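Local structure of peptide ABC transporter, peptide-binding protein (Thermus thermophilus, 2D5W) at residues V18-F23 / Y39-F44; D95-T100 / P158-G163; F106-G111 / V127-K132; K114-L119 / E187-F192; G487-M490 / E495-Y498. The protein binds oligopeptides, here a pentapeptide, and as a solute-binding protein of family 5 probably delivers them to an ABC transporter for uptake. One frame throughout, in Å; residues are numbered along the deposited sequence.

How the contacts relate
From the N terminus, contact 1 closes a short loop first, folding 18-23 back on the end of helix 31-40. Contacts 2, 3 and 4 interlock between residues 95 and 192. Contact 2 closes a long loop by joining 95-100 to helix 159-173, and contact 3, helix 101-112 on strand 127-131, is nested inside it. Contact 4 ties the loop after helix 101-112 to helix 182-194, so it crosses both contact 2 and contact 3. Phe-106 links them, packing on Met-162 of contact 2 and Phe-192 of contact 4, while Phe-23 of contact 1 reaches both Phe-106 and Met-162. Contact 5 closes last, a tight loop whose Asn-497 lies against Gly-115 and Pro-117 of contact 4.

Contact 1: V18-F23 / Y39-F44; sequences VLAGDF and YLFAPF
Leu-40, at the end of helix 31-40, meets Leu-19 through one methyl each: CD1 of Leu-40 lies 4.1 Å from CD2 of Leu-19, and the two side chains cross at about a right angle. The Leu-19 chain reaches this place because its CG stands anti to the backbone N (chi1 -173°), which carries the branched end over to the helix. Met-226 of strand 223-228 touches Leu-40 as well, and Ile-224 of the same strand touches Leu-19, so the pair is packed against the sheet.

One residue on, Phe-41 turns its ring to Ala-20. The methyl comes in at the ring edge, near its plane, with CB of Ala-20 3.7 Å from CE2 and 3.9 Å from CZ of Phe-41. The backbone of Ala-20 follows the methyl in, its CA lying 3.8 Å from CE2 of Phe-41. Tyr-209 also meets the Phe-41 ring, the planes at about 50°. After Phe-41 the chain runs away from 18-23.

No hydrogen bond joins the two segments. The backbone N of Ala-20 is instead bonded to Glu-37 of the same helix, and Asp-22 pairs with Lys-33, so polar bonds to helix 31-40 hold the loop beside a contact that is itself wholly apolar and depends on shape and burial.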
# COMPACT_ATOMS: atom_id res chain seq x y z
N VAL A 18 5.20 1.98 12.82
CA VAL A 18 6.66 1.97 12.96
C VAL A 18 7.19 2.80 11.80
O VAL A 18 6.46 3.09 10.85
CB VAL A 18 7.26 0.54 12.90
CG1 VAL A 18 6.82 -0.26 14.11
CG2 VAL A 18 6.85 -0.16 11.62
N LEU A 19 8.47 3.18 11.86
CA LEU A 19 9.03 4.02 10.82
C LEU A 19 10.53 3.82 10.61
O LEU A 19 11.25 3.46 11.54
CB LEU A 19 8.79 5.49 11.20
CG LEU A 19 9.13 6.61 10.21
CD1 LEU A 19 8.09 6.65 9.11
CD2 LEU A 19 9.18 7.95 10.95
N ALA A 20 10.97 4.04 9.37
CA ALA A 20 12.38 3.99 8.99
C ALA A 20 13.13 2.66 9.00
O ALA A 20 13.68 2.26 7.97
CB ALA A 20 13.15 5.03 9.81
N GLY A 21 13.19 2.00 10.15
CA GLY A 21 13.92 0.75 10.25
C GLY A 21 13.26 -0.48 9.65
O GLY A 21 13.93 -1.47 9.37
N ASP A 22 11.95 -0.41 9.46
CA ASP A 22 11.16 -1.51 8.90
C ASP A 22 11.25 -1.38 7.37
O ASP A 22 10.23 -1.28 6.68
CB ASP A 22 9.71 -1.35 9.39
CG ASP A 22 8.77 -2.43 8.90
OD1 ASP A 22 9.18 -3.61 8.83
OD2 ASP A 22 7.61 -2.09 8.61
N PHE A 23 12.48 -1.43 6.85
CA PHE A 23 12.71 -1.21 5.43
C PHE A 23 12.18 -2.23 4.43
O PHE A 23 12.13 -1.94 3.24
CB PHE A 23 14.19 -0.88 5.18
CG PHE A 23 15.15 -2.03 5.40
CD1 PHE A 23 15.33 -2.99 4.42
CD2 PHE A 23 15.91 -2.10 6.56
CE1 PHE A 23 16.27 -4.01 4.58
CE2 PHE A 23 16.85 -3.11 6.73
CZ PHE A 23 17.03 -4.07 5.74
N TYR A 39 10.19 11.40 2.13
CA TYR A 39 10.90 12.57 2.62
C TYR A 39 12.21 12.19 3.30
O TYR A 39 13.19 12.94 3.25
CB TYR A 39 10.03 13.36 3.61
CG TYR A 39 8.83 14.03 2.99
CD1 TYR A 39 7.68 13.31 2.68
CD2 TYR A 39 8.87 15.39 2.66
CE1 TYR A 39 6.59 13.93 2.06
CE2 TYR A 39 7.80 16.01 2.04
CZ TYR A 39 6.66 15.28 1.74
OH TYR A 39 5.61 15.91 1.10
N LEU A 40 12.21 11.01 3.92
CA LEU A 40 13.35 10.51 4.69
C LEU A 40 14.33 9.60 3.97
O LEU A 40 15.50 9.50 4.37
CB LEU A 40 12.82 9.78 5.92
CG LEU A 40 11.96 10.58 6.90
CD1 LEU A 40 11.31 9.64 7.90
CD2 LEU A 40 12.82 11.62 7.61
N PHE A 41 13.87 8.92 2.93
CA PHE A 41 14.69 7.98 2.18
C PHE A 41 14.46 8.16 0.69
O PHE A 41 13.33 8.08 0.22
CB PHE A 41 14.35 6.55 2.60
CG PHE A 41 14.68 6.25 4.03
CD1 PHE A 41 15.98 5.92 4.41
CD2 PHE A 41 13.71 6.37 5.02
CE1 PHE A 41 16.31 5.70 5.74
CE2 PHE A 41 14.04 6.16 6.36
CZ PHE A 41 15.34 5.82 6.72
N ALA A 42 15.53 8.40 -0.05
CA ALA A 42 15.42 8.60 -1.49
C ALA A 42 15.80 7.36 -2.28
O ALA A 42 16.69 6.60 -1.89
CB ALA A 42 16.30 9.77 -1.91
N PRO A 43 15.12 7.13 -3.41
CA PRO A 43 15.41 5.96 -4.24
C PRO A 43 16.59 6.22 -5.18
O PRO A 43 17.06 7.35 -5.30
CB PRO A 43 14.12 5.77 -5.01
CG PRO A 43 13.70 7.20 -5.27
CD PRO A 43 13.96 7.87 -3.93
N PHE A 44 17.07 5.17 -5.82
CA PHE A 44 18.14 5.32 -6.80
C PHE A 44 17.48 5.90 -8.04
O PHE A 44 17.99 6.83 -8.66
CB PHE A 44 18.78 3.96 -7.12
CG PHE A 44 19.62 3.41 -6.01
CD1 PHE A 44 19.38 2.13 -5.51
CD2 PHE A 44 20.65 4.16 -5.46
CE1 PHE A 44 20.16 1.62 -4.48
CE2 PHE A 44 21.43 3.66 -4.43
CZ PHE A 44 21.19 2.38 -3.94

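Contact 2: D95-T100 / P158-G163; sequences DGRPIT and PKHIMG
His-160 stands in the first turn of helix 159-173 and faces an irregular loop, 95-100, whose nearest backbone approach to it is at Arg-97, with the two CA atoms 8.6 Å apart. The helix starts after Pro-158, whose carbonyl takes the amides of both Ile-161 and Met-162. Across from it, Asp-95 forms an Asx turn, its OD1 accepting the amide of Arg-97 from well above the carboxylate plane.

That turn leaves OD2 for the histidine. NE2 of His-160 donates to OD2 of Asp-95 over 2.7 Å, at an N-H...acceptor angle of 160°; the oxygen lies in the ring plane and uses its syn lone pair, although carboxylate and ring are twisted 38° apart. Arg-97 lies over one ring face, its CB 4.1 Å from the centroid of the His-160 ring in a CH-pi contact. Bends at chi2 and chi3 then fold its chain back, bringing NH2 to 3.4 Å from CD2 of His-160. Ile-161 CG1 lies over the opposite face. Were His-160 an alanine, Asp-95 OD2 would probably lose this donor and Arg-97 the ring beneath its chain.

Trp-93 also meets the His-160 ring. Thr-100 caps the start of helix 101-112, where Asp-103 accepts the amide of Lys-159 and Glu-102 pairs with its ammonium group, joining the beginnings of helices 101-112 and 159-173 beside this surface contact.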
# COMPACT_ATOMS: atom_id res chain seq x y z
N ASP A 95 24.18 11.21 8.45
CA ASP A 95 25.27 11.30 9.41
C ASP A 95 26.59 11.58 8.70
O ASP A 95 27.65 11.61 9.33
CB ASP A 95 25.39 10.03 10.26
CG ASP A 95 25.67 8.78 9.43
OD1 ASP A 95 25.76 8.88 8.19
OD2 ASP A 95 25.80 7.70 10.04
N GLY A 96 26.53 11.78 7.39
CA GLY A 96 27.72 12.08 6.62
C GLY A 96 28.39 10.89 5.95
O GLY A 96 29.27 11.09 5.11
N ARG A 97 28.01 9.68 6.31
CA ARG A 97 28.60 8.48 5.72
C ARG A 97 28.11 8.30 4.28
O ARG A 97 26.98 8.65 3.95
CB ARG A 97 28.26 7.24 6.55
CG ARG A 97 28.73 7.33 8.00
CD ARG A 97 30.25 7.42 8.08
NE ARG A 97 30.90 6.15 7.78
CZ ARG A 97 30.84 5.07 8.56
NH1 ARG A 97 31.45 3.95 8.21
NH2 ARG A 97 30.17 5.12 9.70
N PRO A 98 28.97 7.74 3.41
CA PRO A 98 28.57 7.54 2.02
C PRO A 98 27.56 6.41 1.83
O PRO A 98 27.54 5.45 2.59
CB PRO A 98 29.89 7.23 1.33
CG PRO A 98 30.62 6.46 2.39
CD PRO A 98 30.35 7.29 3.63
N ILE A 99 26.71 6.55 0.81
CA ILE A 99 25.77 5.50 0.47
C ILE A 99 26.55 4.69 -0.57
O ILE A 99 26.98 5.23 -1.59
CB ILE A 99 24.47 6.07 -0.13
CG1 ILE A 99 23.67 6.79 0.97
CG2 ILE A 99 23.65 4.95 -0.75
CD1 ILE A 99 22.44 7.53 0.48
N THR A 100 26.74 3.41 -0.30
CA THR A 100 27.54 2.56 -1.18
C THR A 100 26.85 1.24 -1.48
O THR A 100 25.77 0.95 -0.97
CB THR A 100 28.89 2.22 -0.54
OG1 THR A 100 28.68 1.26 0.51
CG2 THR A 100 29.56 3.46 0.04
N PRO A 158 20.91 1.25 5.53
CA PRO A 158 22.18 1.62 6.17
C PRO A 158 22.92 0.52 6.92
O PRO A 158 22.68 0.28 8.10
CB PRO A 158 21.79 2.78 7.07
CG PRO A 158 20.40 2.40 7.50
CD PRO A 158 19.77 1.87 6.23
N LYS A 159 23.85 -0.13 6.22
CA LYS A 159 24.62 -1.22 6.80
C LYS A 159 25.44 -0.82 8.02
O LYS A 159 25.49 -1.57 8.99
CB LYS A 159 25.54 -1.82 5.74
CG LYS A 159 26.38 -2.98 6.25
CD LYS A 159 27.39 -3.43 5.21
CE LYS A 159 28.33 -4.49 5.76
NZ LYS A 159 29.33 -4.91 4.74
N HIS A 160 26.08 0.35 7.98
CA HIS A 160 26.90 0.76 9.11
C HIS A 160 26.09 0.96 10.38
O HIS A 160 26.63 0.91 11.48
CB HIS A 160 27.72 2.03 8.78
CG HIS A 160 26.91 3.28 8.65
ND1 HIS A 160 26.10 3.53 7.56
CD2 HIS A 160 26.82 4.37 9.44
CE1 HIS A 160 25.55 4.73 7.69
NE2 HIS A 160 25.97 5.26 8.82
N ILE A 161 24.78 1.15 10.23
CA ILE A 161 23.90 1.35 11.37
C ILE A 161 23.23 0.06 11.83
O ILE A 161 23.23 -0.27 13.02
CB ILE A 161 22.78 2.37 11.03
CG1 ILE A 161 23.38 3.75 10.75
CG2 ILE A 161 21.75 2.42 12.16
CD1 ILE A 161 24.14 4.36 11.93
N MET A 162 22.66 -0.69 10.88
CA MET A 162 21.93 -1.91 11.20
C MET A 162 22.70 -3.22 11.06
O MET A 162 22.26 -4.24 11.59
CB MET A 162 20.68 -1.98 10.32
CG MET A 162 19.80 -0.73 10.38
SD MET A 162 18.42 -0.79 9.22
CE MET A 162 17.24 -1.76 10.14
N GLY A 163 23.82 -3.18 10.36
CA GLY A 163 24.62 -4.37 10.13
C GLY A 163 25.09 -5.14 11.35
O GLY A 163 24.94 -6.36 11.41

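Contact 3: F106-G111 / V127-K132; sequences FYFEVG and VNVRIK
Phe-108 lays one face of its ring on Val-129, whose CB sits over the ring centre, 3.9 Å from the centroid of the Phe-108 ring and only 7° off the normal, a CH-pi contact. The valine rotamer matters here. With chi1 at 67°, CG1 of Val-129 is placed between its own backbone N and carbonyl carbon, and from there it slides toward the root of the ring, reaching CG of Phe-108 at 3.7 Å. The far rim of the ring, at CE2 and CZ, meets Val-127, whose CG1 approaches near the ring plane, 3.8 Å from CE2 of Phe-108, and the two side chains cross at about a right angle. Between the valines, the carbonyl carbon of Asn-128 lies 3.8 Å from CE2 of Phe-108, obliquely to the ring.

This is a helix packed on the face of a β-sheet: strand 127-131 is an outermost strand of a four-stranded antiparallel sheet, and the segment of helix 101-112 runs over it in nearly the reverse sense, the axes 9.2 Å apart at closest and their directions at 149°. Val-127 and Val-129 both point to the helix, whereas Asn-128, on the other side of the strand, points away.

Leu-139 on the adjoining strand 136-141 touches the Phe-108 ring, and Trp-124 meets it edge-to-face. Lys-112, one turn further along the helix, hydrogen-bonds the carbonyl O of Val-127 through its NZ.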
# COMPACT_ATOMS: atom_id res chain seq x y z
N PHE A 106 23.65 -5.35 1.83
CA PHE A 106 23.00 -5.53 3.11
C PHE A 106 21.49 -5.70 2.93
O PHE A 106 20.89 -6.63 3.47
CB PHE A 106 23.30 -4.34 4.02
CG PHE A 106 22.52 -4.33 5.29
CD1 PHE A 106 22.63 -5.38 6.20
CD2 PHE A 106 21.67 -3.27 5.59
CE1 PHE A 106 21.88 -5.38 7.38
CE2 PHE A 106 20.92 -3.27 6.76
CZ PHE A 106 21.03 -4.32 7.65
N TYR A 107 20.88 -4.81 2.15
CA TYR A 107 19.45 -4.88 1.87
C TYR A 107 19.08 -6.26 1.33
O TYR A 107 18.12 -6.89 1.78
CB TYR A 107 19.09 -3.80 0.85
CG TYR A 107 17.65 -3.79 0.39
CD1 TYR A 107 16.68 -3.05 1.07
CD2 TYR A 107 17.25 -4.51 -0.74
CE1 TYR A 107 15.36 -3.02 0.64
CE2 TYR A 107 15.93 -4.49 -1.18
CZ TYR A 107 14.99 -3.75 -0.49
OH TYR A 107 13.69 -3.72 -0.93
N PHE A 108 19.86 -6.74 0.36
CA PHE A 108 19.59 -8.05 -0.23
C PHE A 108 19.77 -9.21 0.73
O PHE A 108 19.00 -10.17 0.69
CB PHE A 108 20.44 -8.26 -1.49
CG PHE A 108 19.78 -7.78 -2.74
CD1 PHE A 108 19.78 -6.43 -3.08
CD2 PHE A 108 19.08 -8.68 -3.55
CE1 PHE A 108 19.10 -5.98 -4.21
CE2 PHE A 108 18.39 -8.23 -4.68
CZ PHE A 108 18.40 -6.88 -5.01
N GLU A 109 20.76 -9.13 1.61
CA GLU A 109 20.98 -10.21 2.56
C GLU A 109 19.79 -10.36 3.50
O GLU A 109 19.36 -11.48 3.80
CB GLU A 109 22.25 -9.95 3.36
CG GLU A 109 22.65 -11.10 4.26
CD GLU A 109 24.03 -10.90 4.86
OE1 GLU A 109 25.03 -11.02 4.12
OE2 GLU A 109 24.11 -10.62 6.07
N VAL A 110 19.24 -9.24 3.95
CA VAL A 110 18.09 -9.29 4.85
C VAL A 110 16.85 -9.81 4.11
O VAL A 110 16.12 -10.66 4.63
CB VAL A 110 17.81 -7.89 5.45
CG1 VAL A 110 16.58 -7.93 6.35
CG2 VAL A 110 19.03 -7.43 6.26
N GLY A 111 16.62 -9.32 2.89
CA GLY A 111 15.46 -9.77 2.14
C GLY A 111 15.53 -11.25 1.77
O GLY A 111 14.50 -11.91 1.65
N VAL A 127 15.12 -12.33 -7.81
CA VAL A 127 15.99 -11.16 -7.95
C VAL A 127 17.26 -11.31 -7.14
O VAL A 127 17.24 -11.76 -5.99
CB VAL A 127 15.26 -9.87 -7.53
CG1 VAL A 127 16.15 -8.66 -7.78
CG2 VAL A 127 13.96 -9.74 -8.31
N ASN A 128 18.38 -10.94 -7.75
CA ASN A 128 19.68 -11.02 -7.10
C ASN A 128 20.48 -9.78 -7.46
O ASN A 128 20.06 -8.97 -8.29
CB ASN A 128 20.43 -12.28 -7.55
CG ASN A 128 19.90 -13.53 -6.88
OD1 ASN A 128 20.11 -13.74 -5.68
ND2 ASN A 128 19.21 -14.37 -7.64
N VAL A 129 21.64 -9.62 -6.83
CA VAL A 129 22.48 -8.47 -7.10
C VAL A 129 23.94 -8.88 -7.27
O VAL A 129 24.40 -9.85 -6.66
CB VAL A 129 22.38 -7.42 -5.95
CG1 VAL A 129 22.96 -7.98 -4.66
CG2 VAL A 129 23.09 -6.13 -6.35
N ARG A 130 24.64 -8.14 -8.12
CA ARG A 130 26.06 -8.38 -8.38
C ARG A 130 26.73 -7.04 -8.12
O ARG A 130 26.32 -6.01 -8.66
CB ARG A 130 26.27 -8.82 -9.83
CG ARG A 130 27.71 -9.10 -10.20
CD ARG A 130 27.79 -9.68 -11.60
NE ARG A 130 27.16 -8.81 -12.58
CZ ARG A 130 26.89 -9.16 -13.83
NH1 ARG A 130 26.32 -8.30 -14.66
NH2 ARG A 130 27.20 -10.38 -14.26
N ILE A 131 27.77 -7.04 -7.28
CA ILE A 131 28.48 -5.81 -6.94
C ILE A 131 29.79 -5.68 -7.72
O ILE A 131 30.64 -6.55 -7.64
CB ILE A 131 28.81 -5.77 -5.43
CG1 ILE A 131 27.55 -6.06 -4.60
CG2 ILE A 131 29.39 -4.42 -5.05
CD1 ILE A 131 26.42 -5.07 -4.80
N LYS A 132 29.94 -4.58 -8.46
CA LYS A 132 31.16 -4.34 -9.24
C LYS A 132 32.21 -3.59 -8.42
O LYS A 132 33.38 -3.97 -8.38
CB LYS A 132 30.84 -3.55 -10.50
CG LYS A 132 32.06 -3.19 -11.34
CD LYS A 132 31.69 -2.33 -12.54
CE LYS A 132 32.92 -1.91 -13.33
NZ LYS A 132 33.67 -3.09 -13.86

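Contact 4: K114-L119 / E187-F192; sequences KGMPVL and ELYRNF
The ring of Tyr-189 carries the methyl of Met-116 on one face, while backbone oxygens of the 114-119 loop lie at its edge. CE of Met-116 is 3.6 Å from the centroid of the Tyr-189 ring, 15° off the normal and displaced toward the CG and CD1 side, a CH-pi contact. The sulfur follows obliquely, with SD of Met-116 4.5 Å from the centroid of the Tyr-189 ring, which makes this a Met-aromatic contact. Bends at chi2 (62°) and chi3 (59°) curl the methionine so that its methyl lies over the ring.

At the edge, O of Gly-115 is 3.8 Å from CD2 of Tyr-189, and O of Lys-114 lies in the ring plane, 3.3 Å from OH of Tyr-189. The loop joins helix 101-112 to helix 121-126 and is here packed on helix 182-194. Replacing Tyr-189 by a leucine is likely to leave the Met-116 methyl without its aromatic face and to open a gap beside the oxygen of Lys-114.

Pro-117, centre of an inverse gamma turn, adds its CD 4.3 Å from CB of Tyr-189. Val-110 and Trp-166 also touch Met-116, and Leu-119, further along the loop, packs on an apolar side chain of the bound peptide.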
# COMPACT_ATOMS: atom_id res chain seq x y z
N LYS A 114 16.17 -16.70 5.07
CA LYS A 114 15.12 -17.71 5.09
C LYS A 114 14.13 -17.44 6.21
O LYS A 114 14.52 -17.22 7.36
CB LYS A 114 15.73 -19.11 5.25
CG LYS A 114 16.72 -19.50 4.15
CD LYS A 114 16.08 -19.56 2.76
CE LYS A 114 15.92 -18.18 2.14
NZ LYS A 114 15.33 -18.24 0.77
N GLY A 115 12.85 -17.42 5.87
CA GLY A 115 11.84 -17.18 6.88
C GLY A 115 11.52 -15.71 7.12
O GLY A 115 10.71 -15.41 7.99
N MET A 116 12.17 -14.81 6.40
CA MET A 116 11.90 -13.38 6.55
C MET A 116 10.45 -13.20 6.07
O MET A 116 10.09 -13.66 4.99
CB MET A 116 12.85 -12.57 5.66
CG MET A 116 12.73 -11.05 5.76
SD MET A 116 13.10 -10.38 7.40
CE MET A 116 14.79 -10.93 7.64
N PRO A 117 9.59 -12.55 6.88
CA PRO A 117 8.19 -12.36 6.48
C PRO A 117 7.97 -11.30 5.40
O PRO A 117 7.22 -10.34 5.60
CB PRO A 117 7.51 -12.00 7.80
CG PRO A 117 8.57 -11.21 8.51
CD PRO A 117 9.83 -12.01 8.23
N VAL A 118 8.60 -11.49 4.25
CA VAL A 118 8.48 -10.54 3.16
C VAL A 118 7.09 -10.50 2.53
O VAL A 118 6.36 -11.50 2.50
CB VAL A 118 9.53 -10.83 2.04
CG1 VAL A 118 10.94 -10.68 2.60
CG2 VAL A 118 9.32 -12.23 1.48
N LEU A 119 6.73 -9.32 2.03
CA LEU A 119 5.44 -9.09 1.38
C LEU A 119 5.36 -9.77 0.02
O LEU A 119 4.30 -10.21 -0.40
CB LEU A 119 5.22 -7.60 1.18
CG LEU A 119 5.09 -6.71 2.42
CD1 LEU A 119 5.26 -5.25 2.02
CD2 LEU A 119 3.74 -6.94 3.07
N GLU A 187 9.44 -13.83 15.25
CA GLU A 187 9.69 -12.89 16.35
C GLU A 187 11.10 -12.33 16.28
O GLU A 187 11.32 -11.14 16.50
CB GLU A 187 9.47 -13.59 17.69
CG GLU A 187 9.78 -12.72 18.91
CD GLU A 187 9.40 -13.40 20.21
OE1 GLU A 187 9.88 -14.52 20.47
OE2 GLU A 187 8.62 -12.80 20.98
N LEU A 188 12.07 -13.19 15.97
CA LEU A 188 13.46 -12.78 15.87
C LEU A 188 13.63 -11.67 14.84
O LEU A 188 14.26 -10.65 15.11
CB LEU A 188 14.34 -13.96 15.49
CG LEU A 188 15.84 -13.69 15.44
CD1 LEU A 188 16.40 -13.58 16.85
CD2 LEU A 188 16.53 -14.82 14.69
N TYR A 189 13.06 -11.87 13.66
CA TYR A 189 13.19 -10.88 12.60
C TYR A 189 12.38 -9.61 12.89
O TYR A 189 12.85 -8.51 12.60
CB TYR A 189 12.80 -11.48 11.25
CG TYR A 189 13.77 -12.53 10.75
CD1 TYR A 189 15.15 -12.36 10.90
CD2 TYR A 189 13.31 -13.67 10.09
CE1 TYR A 189 16.05 -13.30 10.40
CE2 TYR A 189 14.21 -14.61 9.58
CZ TYR A 189 15.57 -14.42 9.74
OH TYR A 189 16.45 -15.35 9.23
N ARG A 190 11.19 -9.74 13.45
CA ARG A 190 10.39 -8.56 13.77
C ARG A 190 11.15 -7.69 14.77
O ARG A 190 11.23 -6.47 14.63
CB ARG A 190 9.03 -8.92 14.37
CG ARG A 190 8.08 -9.63 13.43
CD ARG A 190 6.72 -9.88 14.09
NE ARG A 190 5.86 -8.70 14.12
CZ ARG A 190 5.65 -7.93 15.19
NH1 ARG A 190 6.23 -8.21 16.35
NH2 ARG A 190 4.83 -6.89 15.10
N ASN A 191 11.72 -8.34 15.79
CA ASN A 191 12.45 -7.61 16.82
C ASN A 191 13.66 -6.88 16.26
O ASN A 191 14.04 -5.82 16.77
CB ASN A 191 12.87 -8.56 17.95
CG ASN A 191 11.69 -9.02 18.78
OD1 ASN A 191 10.61 -8.43 18.73
ND2 ASN A 191 11.89 -10.08 19.56
N PHE A 192 14.27 -7.43 15.22
CA PHE A 192 15.41 -6.78 14.58
C PHE A 192 14.98 -5.41 14.06
O PHE A 192 15.58 -4.39 14.39
CB PHE A 192 15.92 -7.65 13.42
CG PHE A 192 16.86 -6.94 12.49
CD1 PHE A 192 18.07 -6.42 12.96
CD2 PHE A 192 16.54 -6.79 11.15
CE1 PHE A 192 18.94 -5.75 12.09
CE2 PHE A 192 17.40 -6.13 10.28
CZ PHE A 192 18.61 -5.61 10.75

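Contact 5: G487-M490 / E495-Y498; sequences GAIM and ENNY
A single side-chain amide bridges the two segments: ND2 of Asn-496 donates to the carbonyl O of Ile-489, 3.1 Å away, in a bond that is weak because it is bent to 132° at the hydrogen. No backbone pairing joins 487-490 to 495-498, although the CA atoms of Ile-489 and Asn-496 come within 6.9 Å.

The amide is turned to the task by its first torsion. At chi1 83° the CG of Asn-496 sits between its own backbone N and carbonyl carbon, and the side chain is aimed across the loop at Ile-489. The same nitrogen also donates to the carbonyl O of Gln-499, while OD1 accepts the backbone N of Thr-493, so both ends of the buried amide are engaged and its rotation is probably fixed by bonds at each. The isoleucine meets it with an apolar branch as well as a carbonyl: CG2 of Ile-489, anti to the backbone N, lies 3.9 Å from ND2 of Asn-496, and the two side chains cross at a slant. In effect, one asparagine ties together several backbone positions of an irregular loop that has little regular structure to hold it.

Both segments belong to the connection between strand 463-469 and helix 509-518. Ahead of Ile-489, Gly-487 and Ala-488 face Asn-483 in a G1 beta bulge, and Ala-488 and Met-490 rest on Pro-121 of helix 121-126. Beyond Asn-496, Asn-497 and Tyr-498 touch helix 182-194, leaving this loop packed against both helices.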
# COMPACT_ATOMS: atom_id res chain seq x y z
N GLY A 487 7.31 -20.57 -7.46
CA GLY A 487 6.80 -21.50 -6.47
C GLY A 487 6.53 -20.81 -5.14
O GLY A 487 6.23 -21.46 -4.14
N ALA A 488 6.62 -19.48 -5.12
CA ALA A 488 6.39 -18.71 -3.90
C ALA A 488 4.92 -18.64 -3.52
O ALA A 488 4.08 -18.21 -4.32
CB ALA A 488 6.96 -17.31 -4.06
N ILE A 489 4.60 -19.06 -2.29
CA ILE A 489 3.23 -19.02 -1.79
C ILE A 489 2.97 -17.61 -1.27
O ILE A 489 3.77 -17.06 -0.50
CB ILE A 489 3.03 -20.07 -0.68
CG1 ILE A 489 3.15 -21.47 -1.29
CG2 ILE A 489 1.67 -19.88 -0.02
CD1 ILE A 489 2.98 -22.60 -0.30
N MET A 490 1.85 -17.03 -1.68
CA MET A 490 1.52 -15.65 -1.32
C MET A 490 0.50 -15.47 -0.21
O MET A 490 0.09 -14.34 0.07
CB MET A 490 1.05 -14.92 -2.58
CG MET A 490 1.85 -15.24 -3.85
SD MET A 490 3.62 -14.86 -3.81
CE MET A 490 3.57 -13.08 -3.88
N GLU A 495 3.01 -21.69 8.07
CA GLU A 495 3.66 -22.60 7.14
C GLU A 495 4.57 -21.96 6.10
O GLU A 495 5.50 -22.61 5.62
CB GLU A 495 2.62 -23.48 6.43
CG GLU A 495 1.92 -24.50 7.32
CD GLU A 495 1.07 -23.86 8.40
OE1 GLU A 495 0.26 -22.97 8.07
OE2 GLU A 495 1.20 -24.26 9.58
N ASN A 496 4.31 -20.71 5.72
CA ASN A 496 5.19 -20.06 4.75
C ASN A 496 5.91 -18.87 5.38
O ASN A 496 6.35 -17.95 4.70
CB ASN A 496 4.40 -19.63 3.50
CG ASN A 496 3.70 -18.30 3.67
OD1 ASN A 496 3.33 -17.92 4.78
ND2 ASN A 496 3.49 -17.60 2.56
N ASN A 497 6.03 -18.91 6.71
CA ASN A 497 6.71 -17.86 7.46
C ASN A 497 6.05 -16.49 7.33
O ASN A 497 6.72 -15.46 7.34
CB ASN A 497 8.18 -17.81 7.06
CG ASN A 497 8.86 -19.16 7.22
OD1 ASN A 497 9.16 -19.84 6.24
ND2 ASN A 497 9.09 -19.56 8.46
N TYR A 498 4.73 -16.50 7.22
CA TYR A 498 3.92 -15.29 7.14
C TYR A 498 4.28 -14.36 6.00
O TYR A 498 4.31 -13.13 6.16
CB TYR A 498 3.99 -14.54 8.48
CG TYR A 498 3.68 -15.41 9.67
CD1 TYR A 498 4.70 -16.00 10.41
CD2 TYR A 498 2.36 -15.66 10.05
CE1 TYR A 498 4.42 -16.82 11.51
CE2 TYR A 498 2.07 -16.48 11.14
CZ TYR A 498 3.10 -17.05 11.86
OH TYR A 498 2.81 -17.85 12.94